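Uncharacterized protein YfeY (Escherichia coli, PDB 2QZB) is of unknown function, a DUF1131-family protein that is probably a lipoprotein, built around a large antiparallel beta sheet. Local coordinates at residues Leu24-Ile35 with Gly77-Leu85. Numbering follows the deposited sequence.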
ATOM      1  N   LEU A  24      -2.527  -1.383 -13.703  1.00 33.63           N
ATOM      2  CA  LEU A  24      -1.315  -0.660 -13.317  1.00 32.23           C
ATOM      3  C   LEU A  24      -0.232  -1.691 -12.969  1.00 32.97           C
ATOM      4  O   LEU A  24      -0.413  -2.503 -12.076  1.00 32.50           O
ATOM      5  CB  LEU A  24      -1.592   0.240 -12.127  1.00 30.70           C
ATOM      6  CG  LEU A  24      -2.644   1.338 -12.270  1.00 31.02           C
ATOM      7  CD1 LEU A  24      -2.985   1.905 -10.913  1.00 28.30           C
ATOM      8  CD2 LEU A  24      -2.137   2.471 -13.185  1.00 28.79           C
ATOM      9  N   THR A  25       0.865  -1.673 -13.722  1.00 33.69           N
ATOM     10  CA  THR A  25       1.914  -2.695 -13.629  1.00 34.40           C
ATOM     11  C   THR A  25       3.287  -2.037 -13.694  1.00 34.35           C
ATOM     12  O   THR A  25       3.409  -0.795 -13.799  1.00 32.33           O
ATOM     13  CB  THR A  25       1.797  -3.834 -14.730  1.00 35.36           C
ATOM     14  OG1 THR A  25       2.255  -3.355 -16.003  1.00 37.87           O
ATOM     15  CG2 THR A  25       0.377  -4.387 -14.871  1.00 34.47           C
ATOM     16  N   ALA A  26       4.324  -2.865 -13.593  1.00 34.68           N
ATOM     17  CA  ALA A  26       5.700  -2.390 -13.705  1.00 35.38           C
ATOM     18  C   ALA A  26       5.959  -1.787 -15.097  1.00 35.94           C
ATOM     19  O   ALA A  26       6.847  -0.957 -15.252  1.00 36.51           O
ATOM     20  CB  ALA A  26       6.686  -3.516 -13.423  1.00 35.58           C
ATOM     21  N   SER A  27       5.197  -2.187 -16.105  1.00 36.63           N
ATOM     22  CA  SER A  27       5.424  -1.596 -17.443  1.00 38.02           C
ATOM     23  C   SER A  27       4.598  -0.326 -17.717  1.00 38.00           C
ATOM     24  O   SER A  27       4.787   0.332 -18.747  1.00 38.51           O
ATOM     25  CB  SER A  27       5.261  -2.629 -18.563  1.00 38.78           C
ATOM     26  OG  SER A  27       4.167  -3.507 -18.326  1.00 41.60           O
ATOM     27  N   THR A  28       3.696   0.023 -16.792  1.00 36.66           N
ATOM     28  CA  THR A  28       2.917   1.239 -16.921  1.00 35.26           C
ATOM     29  C   THR A  28       3.778   2.492 -16.755  1.00 34.60           C
ATOM     30  O   THR A  28       4.390   2.691 -15.725  1.00 34.86           O
ATOM     31  CB  THR A  28       1.712   1.254 -15.964  1.00 35.22           C
ATOM     32  OG1 THR A  28       0.985   0.022 -16.087  1.00 32.48           O
ATOM     33  CG2 THR A  28       0.792   2.418 -16.319  1.00 34.13           C
ATOM     34  N   PRO A  29       3.843   3.338 -17.798  1.00 34.71           N
ATOM     35  CA  PRO A  29       4.567   4.596 -17.684  1.00 34.59           C
ATOM     36  C   PRO A  29       4.015   5.462 -16.560  1.00 34.31           C
ATOM     37  O   PRO A  29       2.804   5.443 -16.316  1.00 34.56           O
ATOM     38  CB  PRO A  29       4.252   5.310 -19.010  1.00 35.29           C
ATOM     39  CG  PRO A  29       3.826   4.263 -19.942  1.00 34.81           C
ATOM     40  CD  PRO A  29       3.262   3.136 -19.138  1.00 34.62           C
ATOM     41  N   LEU A  30       4.874   6.235 -15.911  1.00 32.92           N
ATOM     42  CA  LEU A  30       4.411   7.128 -14.895  1.00 33.25           C
ATOM     43  C   LEU A  30       3.935   8.437 -15.533  1.00 33.19           C
ATOM     44  O   LEU A  30       4.599   9.461 -15.462  1.00 32.29           O
ATOM     45  CB  LEU A  30       5.460   7.352 -13.821  1.00 33.57           C
ATOM     46  CG  LEU A  30       4.923   8.055 -12.584  1.00 35.61           C
ATOM     47  CD1 LEU A  30       4.220   7.055 -11.677  1.00 34.31           C
ATOM     48  CD2 LEU A  30       6.031   8.760 -11.874  1.00 37.73           C
ATOM     49  N   GLN A  31       2.759   8.379 -16.152  1.00 32.23           N
ATOM     50  CA  GLN A  31       2.258   9.504 -16.934  1.00 33.12           C
ATOM     51  C   GLN A  31       0.753   9.606 -16.770  1.00 32.20           C
ATOM     52  O   GLN A  31       0.092   8.595 -16.662  1.00 31.25           O
ATOM     53  CB  GLN A  31       2.633   9.324 -18.419  1.00 32.62           C
ATOM     54  CG  GLN A  31       4.159   9.470 -18.687  1.00 34.31           C
ATOM     55  CD  GLN A  31       4.676  10.881 -18.532  1.00 35.31           C
ATOM     56  OE1 GLN A  31       5.760  11.108 -17.977  1.00 40.00           O
ATOM     57  NE2 GLN A  31       3.916  11.842 -19.011  1.00 36.78           N
ATOM     58  N   GLU A  32       0.230  10.827 -16.782  1.00 32.22           N
ATOM     59  CA  GLU A  32      -1.178  11.062 -16.551  1.00 33.68           C
ATOM     60  C   GLU A  32      -2.105  10.177 -17.381  1.00 32.64           C
ATOM     61  O   GLU A  32      -2.962   9.508 -16.825  1.00 32.67           O
ATOM     62  CB  GLU A  32      -1.544  12.550 -16.750  1.00 33.64           C
ATOM     63  CG  GLU A  32      -2.958  12.838 -16.242  1.00 35.47           C
ATOM     64  CD  GLU A  32      -3.326  14.315 -16.202  1.00 36.89           C
ATOM     65  OE1 GLU A  32      -3.006  15.057 -17.157  1.00 38.28           O
ATOM     66  OE2 GLU A  32      -3.961  14.703 -15.198  1.00 43.11           O
ATOM     67  N   GLN A  33      -1.946  10.158 -18.702  1.00 32.28           N
ATOM     68  CA  GLN A  33      -2.926   9.456 -19.555  1.00 32.34           C
ATOM     69  C   GLN A  33      -2.800   7.930 -19.488  1.00 31.19           C
ATOM     70  O   GLN A  33      -3.785   7.188 -19.603  1.00 31.62           O
ATOM     71  CB  GLN A  33      -2.863   9.988 -21.005  1.00 33.79           C
ATOM     72  CG  GLN A  33      -4.141  10.755 -21.474  1.00 40.13           C
ATOM     73  CD  GLN A  33      -4.245  12.212 -21.011  1.00 43.56           C
ATOM     74  OE1 GLN A  33      -4.949  13.000 -21.632  1.00 47.66           O
ATOM     75  NE2 GLN A  33      -3.543  12.579 -19.941  1.00 48.31           N
ATOM     76  N   ALA A  34      -1.583   7.457 -19.249  1.00 29.78           N
ATOM     77  CA  ALA A  34      -1.345   6.016 -19.093  1.00 28.05           C
ATOM     78  C   ALA A  34      -2.056   5.487 -17.839  1.00 26.22           C
ATOM     79  O   ALA A  34      -2.703   4.467 -17.865  1.00 25.38           O
ATOM     80  CB  ALA A  34       0.118   5.753 -19.014  1.00 27.82           C
ATOM     81  N   ILE A  35      -1.922   6.202 -16.743  1.00 25.81           N
ATOM     82  CA  ILE A  35      -2.571   5.815 -15.486  1.00 25.66           C
ATOM     83  C   ILE A  35      -4.103   5.898 -15.619  1.00 25.94           C
ATOM     84  O   ILE A  35      -4.807   4.983 -15.230  1.00 25.85           O
ATOM     85  CB  ILE A  35      -2.022   6.683 -14.356  1.00 25.02           C
ATOM     86  CG1 ILE A  35      -0.587   6.255 -14.081  1.00 24.92           C
ATOM     87  CG2 ILE A  35      -2.938   6.673 -13.059  1.00 24.50           C
ATOM     88  CD1 ILE A  35       0.236   7.368 -13.496  1.00 28.11           C
ATOM     89  N   GLY A  77      11.386   6.233 -14.684  1.00 39.50           N
ATOM     90  CA  GLY A  77      10.018   6.849 -14.612  1.00 39.06           C
ATOM     91  C   GLY A  77       8.846   5.939 -15.043  1.00 38.75           C
ATOM     92  O   GLY A  77       7.983   6.293 -15.880  1.00 39.17           O
ATOM     93  N   THR A  78       8.834   4.741 -14.480  1.00 37.05           N
ATOM     94  CA  THR A  78       7.830   3.735 -14.785  1.00 35.73           C
ATOM     95  C   THR A  78       7.326   3.347 -13.399  1.00 33.85           C
ATOM     96  O   THR A  78       7.968   3.688 -12.422  1.00 33.90           O
ATOM     97  CB  THR A  78       8.453   2.582 -15.633  1.00 36.85           C
ATOM     98  OG1 THR A  78       7.483   1.554 -15.892  1.00 38.52           O
ATOM     99  CG2 THR A  78       9.634   1.976 -14.939  1.00 34.65           C
ATOM    100  N   ILE A  79       6.152   2.739 -13.275  1.00 32.70           N
ATOM    101  CA  ILE A  79       5.595   2.527 -11.929  1.00 30.63           C
ATOM    102  C   ILE A  79       6.392   1.491 -11.153  1.00 29.72           C
ATOM    103  O   ILE A  79       6.521   0.376 -11.612  1.00 29.78           O
ATOM    104  CB  ILE A  79       4.087   2.079 -11.965  1.00 30.81           C
ATOM    105  CG1 ILE A  79       3.203   3.218 -12.487  1.00 30.33           C
ATOM    106  CG2 ILE A  79       3.628   1.697 -10.560  1.00 28.96           C
ATOM    107  CD1 ILE A  79       1.733   2.807 -12.771  1.00 30.93           C
ATOM    108  N   SER A  80       6.891   1.854  -9.976  1.00 29.58           N
ATOM    109  CA  SER A  80       7.635   0.914  -9.138  1.00 29.83           C
ATOM    110  C   SER A  80       7.018   0.611  -7.751  1.00 28.35           C
ATOM    111  O   SER A  80       7.462  -0.315  -7.063  1.00 26.77           O
ATOM    112  CB  SER A  80       9.058   1.417  -8.956  1.00 30.18           C
ATOM    113  OG  SER A  80       9.017   2.628  -8.263  1.00 31.99           O
ATOM    114  N   ARG A  81       6.002   1.389  -7.357  1.00 25.71           N
ATOM    115  CA  ARG A  81       5.301   1.206  -6.076  1.00 24.13           C
ATOM    116  C   ARG A  81       3.906   1.828  -6.186  1.00 24.10           C
ATOM    117  O   ARG A  81       3.746   2.900  -6.846  1.00 21.85           O
ATOM    118  CB  ARG A  81       6.069   1.857  -4.923  1.00 23.53           C
ATOM    119  CG  ARG A  81       5.370   1.778  -3.527  1.00 23.79           C
ATOM    120  CD  ARG A  81       6.198   2.382  -2.402  1.00 25.44           C
ATOM    121  NE  ARG A  81       5.420   2.557  -1.184  1.00 27.51           N
ATOM    122  CZ  ARG A  81       5.916   2.734   0.041  1.00 31.17           C
ATOM    123  NH1 ARG A  81       5.092   2.902   1.073  1.00 28.56           N
ATOM    124  NH2 ARG A  81       7.231   2.764   0.248  1.00 31.96           N
ATOM    125  N   ILE A  82       2.914   1.155  -5.573  1.00 22.63           N
ATOM    126  CA  ILE A  82       1.516   1.679  -5.474  1.00 22.50           C
ATOM    127  C   ILE A  82       1.063   1.381  -4.065  1.00 23.11           C
ATOM    128  O   ILE A  82       1.083   0.203  -3.646  1.00 23.36           O
ATOM    129  CB  ILE A  82       0.535   0.990  -6.448  1.00 22.48           C
ATOM    130  CG1 ILE A  82       1.015   1.128  -7.903  1.00 21.91           C
ATOM    131  CG2 ILE A  82      -0.926   1.578  -6.281  1.00 22.44           C
ATOM    132  CD1 ILE A  82       0.532   0.017  -8.878  1.00 22.70           C
ATOM    133  N   ASP A  83       0.731   2.423  -3.310  1.00 22.00           N
ATOM    134  CA  ASP A  83       0.092   2.246  -2.006  1.00 23.29           C
ATOM    135  C   ASP A  83      -1.432   2.370  -2.166  1.00 22.94           C
ATOM    136  O   ASP A  83      -1.906   3.332  -2.763  1.00 23.52           O
ATOM    137  CB  ASP A  83       0.586   3.306  -1.043  1.00 23.42           C
ATOM    138  CG  ASP A  83       2.114   3.268  -0.861  1.00 28.35           C
ATOM    139  OD1 ASP A  83       2.583   3.660   0.213  1.00 32.91           O
ATOM    140  OD2 ASP A  83       2.832   2.860  -1.804  1.00 33.42           O
ATOM    141  N   VAL A  84      -2.182   1.396  -1.671  1.00 22.60           N
ATOM    142  CA  VAL A  84      -3.626   1.373  -1.876  1.00 21.92           C
ATOM    143  C   VAL A  84      -4.260   1.708  -0.547  1.00 23.23           C
ATOM    144  O   VAL A  84      -3.947   1.090   0.481  1.00 23.24           O
ATOM    145  CB  VAL A  84      -4.149   0.035  -2.444  1.00 23.08           C
ATOM    146  CG1 VAL A  84      -5.708   0.060  -2.642  1.00 21.46           C
ATOM    147  CG2 VAL A  84      -3.497  -0.272  -3.784  1.00 20.54           C
ATOM    148  N   LEU A  85      -5.122   2.705  -0.547  1.00 23.17           N
ATOM    149  CA  LEU A  85      -5.860   3.054   0.667  1.00 24.81           C
ATOM    150  C   LEU A  85      -7.371   2.913   0.483  1.00 26.43           C
ATOM    151  O   LEU A  85      -8.137   3.095   1.423  1.00 27.86           O
ATOM    152  CB  LEU A  85      -5.518   4.482   1.078  1.00 25.39           C
ATOM    153  CG  LEU A  85      -4.027   4.795   1.304  1.00 24.32           C
ATOM    154  CD1 LEU A  85      -3.251   5.192   0.046  1.00 26.11           C
ATOM    155  CD2 LEU A  85      -3.959   5.925   2.238  1.00 31.28           C
TER
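Ile79 sets its CD1 methyl into the corner made by Thr28 and Leu24, 3.6 Å from Thr28 CB and 3.9 Å from Leu24 CD2. Beta-branched at CB, with CG1 anti to the carbonyl carbon (chi1 -67°) and CD1 at the end of an extended arm, it packs beneath the 25-28 turn. Leu30 crosses it at about a right angle, Leu30 CD1 against Ile79 CG1, while Ile35, from the helix that begins at Glu32, brings CG1 only loosely to Ile79 CD1. Leu24 also sets its CB against Ile82 CD1, 3.9 Å away, and Ile72 of strand 67-73 touches Leu30, Ile35 and Ile79. Threonine suits position 28: its methyl packs on Ile79 while OG1 accepts the N-H of Thr25, bracing the type I turn. Farther out, Pro29 and Thr78 form a single beta bridge, in which Ile79 N donates to Thr28 O (3.0 Å) and Leu30 N to Gly77 O (3.1 Å). At the polar edge, Thr78 OG1 donates to Ala26 O at 2.7 Å. A valine here would probably cost Ala26 O this short hydroxyl bond and set a methyl against the carbonyl. Two backbone bonds and one hydroxyl bond thus join the loop before helix 32-38 to the lead-in of strand 81-84.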